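Local coordinates for protein alkaline serine protease (Pseudoalteromonas sp., PDB 1Y9Z) that probably hydrolyses peptide bonds as a cold-adapted alkaline serine protease of the subtilisin family, at residues A[375-389]-A[419-432]. Residues are numbered along the deposited sequence; the frame is centred on the assembly and turned at random.
Sequences VSGVATLVWSYHPEC and INAVAAKAYLDESC
Val382 of helix 375-385 faces Lys425 of helix 421-430 where the two helices run side by side in the same direction, their axes 9.4 Å apart and 30° askew. Val382 fits as a knob into the hole formed by Ala421, Ala424, Lys425 and Leu428; with CG1 anti to its backbone N (chi1 172°), that methyl meets Leu428 CD1 at 3.7 Å, while CG2 lies against the Ala421 carbonyl. One turn earlier, Val378 CG1 rests 3.5 Å from Ala421 CB and also meets, tip to tip, the end of the Ile419 side chain. The Lys425 chain lies over one face of the Tyr385 ring, a CH-pi contact with CD 3.9 Å from the ring centroid, while the Tyr385 hydroxyl bonds to Ser17 N. His386 slides past Leu428, its CD2 3.4 Å from Leu428 CB, and its NE2 donates to Asp429 OD2 at 2.7 Å, nearly in the imidazole plane and onto the anti lone pair, with ring and carboxylate 70° apart. ND1 donates to Glu388 OE1, a longer bond of 3.2 Å, and Lys425 NZ bridges to the other Asp429 oxygen, OD1. Replacing His386 by an alanine removes both N-H groups and would probably leave Asp429 OD2 and Glu388 OE1 without these donors, and the flank of Leu428 uncovered. Beyond the ring, Cys389 and Cys432 close a disulfide, with Leu428 CD2 beside Cys389 SG. In this subtilisin-like domain helix 368-385 begins at Thr368 and Ser369 of the phenylmethanesulfonic acid pocket; apolar packing joins its later part to helix 421-430, and the turn after it adds the hydrogen bond and disulfide. Two carboxylates accepting from one imidazole would be expected to favour its protonated form, an effect the nearby Lys425 would partly offset.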
loop_
_atom_site.group_PDB
_atom_site.type_symbol
_atom_site.label_atom_id
_atom_site.label_comp_id
_atom_site.label_asym_id
_atom_site.label_seq_id
_atom_site.Cartn_x
_atom_site.Cartn_y
_atom_site.Cartn_z
ATOM N N VAL A 375 7.983 -3.337 4.450
ATOM C CA VAL A 375 8.847 -3.763 5.544
ATOM C C VAL A 375 9.554 -5.087 5.266
ATOM O O VAL A 375 10.762 -5.201 5.474
ATOM C CB VAL A 375 8.042 -3.862 6.871
ATOM C CG1 VAL A 375 8.906 -4.453 7.976
ATOM C CG2 VAL A 375 7.555 -2.479 7.279
ATOM N N SER A 376 8.818 -6.087 4.792
ATOM C CA SER A 376 9.430 -7.379 4.507
ATOM C C SER A 376 10.336 -7.299 3.283
ATOM O O SER A 376 11.348 -7.995 3.210
ATOM C CB SER A 376 8.356 -8.460 4.317
ATOM O OG SER A 376 7.476 -8.151 3.253
ATOM N N GLY A 377 9.980 -6.444 2.327
ATOM C CA GLY A 377 10.807 -6.282 1.144
ATOM C C GLY A 377 12.134 -5.668 1.554
ATOM O O GLY A 377 13.197 -6.140 1.150
ATOM N N VAL A 378 12.072 -4.617 2.368
ATOM C CA VAL A 378 13.282 -3.952 2.841
ATOM C C VAL A 378 14.093 -4.881 3.737
ATOM O O VAL A 378 15.319 -4.890 3.680
ATOM C CB VAL A 378 12.947 -2.656 3.618
ATOM C CG1 VAL A 378 14.169 -2.173 4.393
ATOM C CG2 VAL A 378 12.495 -1.577 2.646
ATOM N N ALA A 379 13.411 -5.665 4.566
ATOM C CA ALA A 379 14.101 -6.592 5.457
ATOM C C ALA A 379 14.939 -7.563 4.635
ATOM O O ALA A 379 16.094 -7.839 4.958
ATOM C CB ALA A 379 13.089 -7.360 6.307
ATOM N N THR A 380 14.348 -8.075 3.563
ATOM C CA THR A 380 15.029 -9.017 2.686
ATOM C C THR A 380 16.216 -8.341 1.997
ATOM O O THR A 380 17.309 -8.908 1.922
ATOM C CB THR A 380 14.054 -9.569 1.620
ATOM O OG1 THR A 380 12.917 -10.153 2.273
ATOM C CG2 THR A 380 14.730 -10.630 0.771
ATOM N N LEU A 381 15.993 -7.128 1.501
ATOM C CA LEU A 381 17.037 -6.365 0.821
ATOM C C LEU A 381 18.230 -6.109 1.740
ATOM O O LEU A 381 19.379 -6.357 1.371
ATOM C CB LEU A 381 16.470 -5.033 0.324
ATOM C CG LEU A 381 17.452 -4.028 -0.288
ATOM C CD1 LEU A 381 18.178 -4.645 -1.481
ATOM C CD2 LEU A 381 16.683 -2.785 -0.712
ATOM N N VAL A 382 17.952 -5.612 2.939
ATOM C CA VAL A 382 19.001 -5.324 3.904
ATOM C C VAL A 382 19.725 -6.601 4.313
ATOM O O VAL A 382 20.952 -6.630 4.403
ATOM C CB VAL A 382 18.414 -4.638 5.158
ATOM C CG1 VAL A 382 19.474 -4.524 6.241
ATOM C CG2 VAL A 382 17.890 -3.259 4.788
ATOM N N TRP A 383 18.964 -7.664 4.548
ATOM C CA TRP A 383 19.541 -8.937 4.957
ATOM C C TRP A 383 20.478 -9.509 3.892
ATOM O O TRP A 383 21.445 -10.196 4.220
ATOM C CB TRP A 383 18.423 -9.941 5.247
ATOM C CG TRP A 383 18.798 -11.062 6.174
ATOM C CD1 TRP A 383 20.043 -11.361 6.659
ATOM C CD2 TRP A 383 17.908 -12.035 6.730
ATOM N NE1 TRP A 383 19.978 -12.459 7.486
ATOM C CE2 TRP A 383 18.679 -12.892 7.546
ATOM C CE3 TRP A 383 16.529 -12.264 6.617
ATOM C CZ2 TRP A 383 18.117 -13.965 8.249
ATOM C CZ3 TRP A 383 15.971 -13.331 7.316
ATOM C CH2 TRP A 383 16.766 -14.169 8.120
ATOM N N SER A 384 20.200 -9.228 2.621
ATOM C CA SER A 384 21.037 -9.752 1.541
ATOM C C SER A 384 22.473 -9.241 1.616
ATOM O O SER A 384 23.386 -9.873 1.080
ATOM C CB SER A 384 20.436 -9.422 0.168
ATOM O OG SER A 384 20.587 -8.054 -0.167
ATOM N N TYR A 385 22.675 -8.101 2.272
ATOM C CA TYR A 385 24.017 -7.540 2.417
ATOM C C TYR A 385 24.769 -8.250 3.538
ATOM O O TYR A 385 26.001 -8.224 3.585
ATOM C CB TYR A 385 23.967 -6.045 2.745
ATOM C CG TYR A 385 23.683 -5.118 1.580
ATOM C CD1 TYR A 385 22.377 -4.860 1.163
ATOM C CD2 TYR A 385 24.724 -4.459 0.923
ATOM C CE1 TYR A 385 22.113 -3.960 0.129
ATOM C CE2 TYR A 385 24.472 -3.560 -0.113
ATOM C CZ TYR A 385 23.168 -3.312 -0.504
ATOM O OH TYR A 385 22.919 -2.404 -1.512
ATOM N N HIS A 386 24.023 -8.876 4.443
ATOM C CA HIS A 386 24.616 -9.577 5.577
ATOM C C HIS A 386 23.847 -10.850 5.911
ATOM O O HIS A 386 23.243 -10.958 6.977
ATOM C CB HIS A 386 24.633 -8.658 6.798
ATOM C CG HIS A 386 25.485 -7.440 6.620
ATOM N ND1 HIS A 386 26.862 -7.492 6.609
ATOM C CD2 HIS A 386 25.155 -6.143 6.418
ATOM C CE1 HIS A 386 27.344 -6.279 6.410
ATOM N NE2 HIS A 386 26.330 -5.442 6.291
ATOM N N PRO A 387 23.876 -11.838 5.004
ATOM C CA PRO A 387 23.175 -13.107 5.205
ATOM C C PRO A 387 23.684 -13.933 6.381
ATOM O O PRO A 387 23.052 -14.915 6.775
ATOM C CB PRO A 387 23.369 -13.815 3.868
ATOM C CG PRO A 387 24.710 -13.319 3.426
ATOM C CD PRO A 387 24.613 -11.844 3.728
ATOM N N GLU A 388 24.821 -13.536 6.946
ATOM C CA GLU A 388 25.385 -14.266 8.075
ATOM C C GLU A 388 24.655 -13.937 9.374
ATOM O O GLU A 388 24.713 -14.703 10.335
ATOM C CB GLU A 388 26.883 -13.963 8.228
ATOM C CG GLU A 388 27.224 -12.561 8.726
ATOM C CD GLU A 388 27.162 -11.502 7.641
ATOM O OE1 GLU A 388 27.402 -10.317 7.959
ATOM O OE2 GLU A 388 26.883 -11.850 6.474
ATOM N N CYS A 389 23.961 -12.802 9.401
ATOM C CA CYS A 389 23.225 -12.398 10.593
ATOM C C CYS A 389 21.915 -13.181 10.702
ATOM O O CYS A 389 21.379 -13.651 9.698
ATOM C CB CYS A 389 22.935 -10.896 10.553
ATOM S SG CYS A 389 24.405 -9.822 10.392
ATOM N N ILE A 419 10.402 2.463 8.701
ATOM C CA ILE A 419 11.535 1.614 8.367
ATOM C C ILE A 419 12.513 2.407 7.495
ATOM O O ILE A 419 12.101 3.203 6.651
ATOM C CB ILE A 419 11.066 0.330 7.638
ATOM C CG1 ILE A 419 12.239 -0.637 7.476
ATOM C CG2 ILE A 419 10.434 0.687 6.296
ATOM C CD1 ILE A 419 11.823 -2.045 7.108
ATOM N N ASN A 420 13.805 2.190 7.720
ATOM C CA ASN A 420 14.854 2.900 6.991
ATOM C C ASN A 420 15.897 1.901 6.501
ATOM O O ASN A 420 16.767 1.478 7.263
ATOM C CB ASN A 420 15.513 3.927 7.919
ATOM C CG ASN A 420 16.460 4.856 7.188
ATOM O OD1 ASN A 420 17.235 4.427 6.338
ATOM N ND2 ASN A 420 16.409 6.139 7.530
ATOM N N ALA A 421 15.813 1.539 5.225
ATOM C CA ALA A 421 16.730 0.572 4.633
ATOM C C ALA A 421 18.200 0.969 4.719
ATOM O O ALA A 421 19.043 0.163 5.109
ATOM C CB ALA A 421 16.346 0.320 3.180
ATOM N N VAL A 422 18.501 2.210 4.350
ATOM C CA VAL A 422 19.874 2.702 4.373
ATOM C C VAL A 422 20.492 2.620 5.765
ATOM O O VAL A 422 21.594 2.100 5.932
ATOM C CB VAL A 422 19.947 4.164 3.880
ATOM C CG1 VAL A 422 21.389 4.658 3.914
ATOM C CG2 VAL A 422 19.390 4.260 2.471
ATOM N N ALA A 423 19.775 3.130 6.760
ATOM C CA ALA A 423 20.262 3.115 8.135
ATOM C C ALA A 423 20.404 1.694 8.674
ATOM O O ALA A 423 21.355 1.388 9.394
ATOM C CB ALA A 423 19.329 3.926 9.026
ATOM N N ALA A 424 19.458 0.827 8.330
ATOM C CA ALA A 424 19.503 -0.558 8.783
ATOM C C ALA A 424 20.741 -1.254 8.225
ATOM O O ALA A 424 21.408 -2.014 8.927
ATOM C CB ALA A 424 18.242 -1.292 8.345
ATOM N N LYS A 425 21.042 -0.993 6.957
ATOM C CA LYS A 425 22.208 -1.587 6.317
ATOM C C LYS A 425 23.487 -1.117 7.001
ATOM O O LYS A 425 24.363 -1.920 7.315
ATOM C CB LYS A 425 22.258 -1.206 4.837
ATOM C CG LYS A 425 23.563 -1.595 4.150
ATOM C CD LYS A 425 23.651 -1.005 2.752
ATOM C CE LYS A 425 25.013 -1.269 2.127
ATOM N NZ LYS A 425 26.127 -0.665 2.909
ATOM N N ALA A 426 23.586 0.190 7.221
ATOM C CA ALA A 426 24.760 0.774 7.865
ATOM C C ALA A 426 24.974 0.168 9.249
ATOM O O ALA A 426 26.109 -0.026 9.688
ATOM C CB ALA A 426 24.594 2.286 7.972
ATOM N N TYR A 427 23.871 -0.126 9.928
ATOM C CA TYR A 427 23.897 -0.717 11.260
ATOM C C TYR A 427 24.588 -2.078 11.194
ATOM O O TYR A 427 25.544 -2.342 11.924
ATOM C CB TYR A 427 22.461 -0.890 11.761
ATOM C CG TYR A 427 22.313 -1.343 13.197
ATOM C CD1 TYR A 427 22.377 -0.431 14.249
ATOM C CD2 TYR A 427 22.054 -2.680 13.501
ATOM C CE1 TYR A 427 22.178 -0.837 15.569
ATOM C CE2 TYR A 427 21.855 -3.097 14.817
ATOM C CZ TYR A 427 21.916 -2.170 15.844
ATOM O OH TYR A 427 21.698 -2.572 17.142
ATOM N N LEU A 428 24.099 -2.933 10.303
ATOM C CA LEU A 428 24.655 -4.268 10.138
ATOM C C LEU A 428 26.057 -4.239 9.532
ATOM O O LEU A 428 26.822 -5.191 9.681
ATOM C CB LEU A 428 23.716 -5.120 9.276
ATOM C CG LEU A 428 22.353 -5.418 9.913
ATOM C CD1 LEU A 428 21.478 -6.177 8.929
ATOM C CD2 LEU A 428 22.547 -6.225 11.188
ATOM N N ASP A 429 26.390 -3.144 8.851
ATOM C CA ASP A 429 27.712 -2.994 8.252
ATOM C C ASP A 429 28.770 -2.996 9.347
ATOM O O ASP A 429 29.906 -3.421 9.126
ATOM C CB ASP A 429 27.798 -1.687 7.459
ATOM C CG ASP A 429 27.262 -1.821 6.046
ATOM O OD1 ASP A 429 27.117 -0.783 5.367
ATOM O OD2 ASP A 429 26.993 -2.961 5.611
ATOM N N GLU A 430 28.394 -2.510 10.525
ATOM C CA GLU A 430 29.308 -2.470 11.662
ATOM C C GLU A 430 29.472 -3.885 12.205
ATOM O O GLU A 430 30.588 -4.352 12.426
ATOM C CB GLU A 430 28.758 -1.547 12.749
ATOM C CG GLU A 430 28.627 -0.096 12.316
ATOM C CD GLU A 430 29.955 0.510 11.906
ATOM O OE1 GLU A 430 30.878 0.547 12.746
ATOM O OE2 GLU A 430 30.076 0.950 10.742
ATOM N N SER A 431 28.344 -4.560 12.411
ATOM C CA SER A 431 28.325 -5.933 12.907
ATOM C C SER A 431 26.874 -6.391 12.945
ATOM O O SER A 431 25.962 -5.583 12.767
ATOM C CB SER A 431 28.920 -6.016 14.313
ATOM O OG SER A 431 28.008 -5.531 15.281
ATOM N N CYS A 432 26.656 -7.681 13.177
ATOM C CA CYS A 432 25.296 -8.204 13.232
ATOM C C CYS A 432 24.523 -7.641 14.421
ATOM O O CYS A 432 23.311 -7.826 14.523
ATOM C CB CYS A 432 25.305 -9.734 13.296
ATOM S SG CYS A 432 25.738 -10.569 11.734
#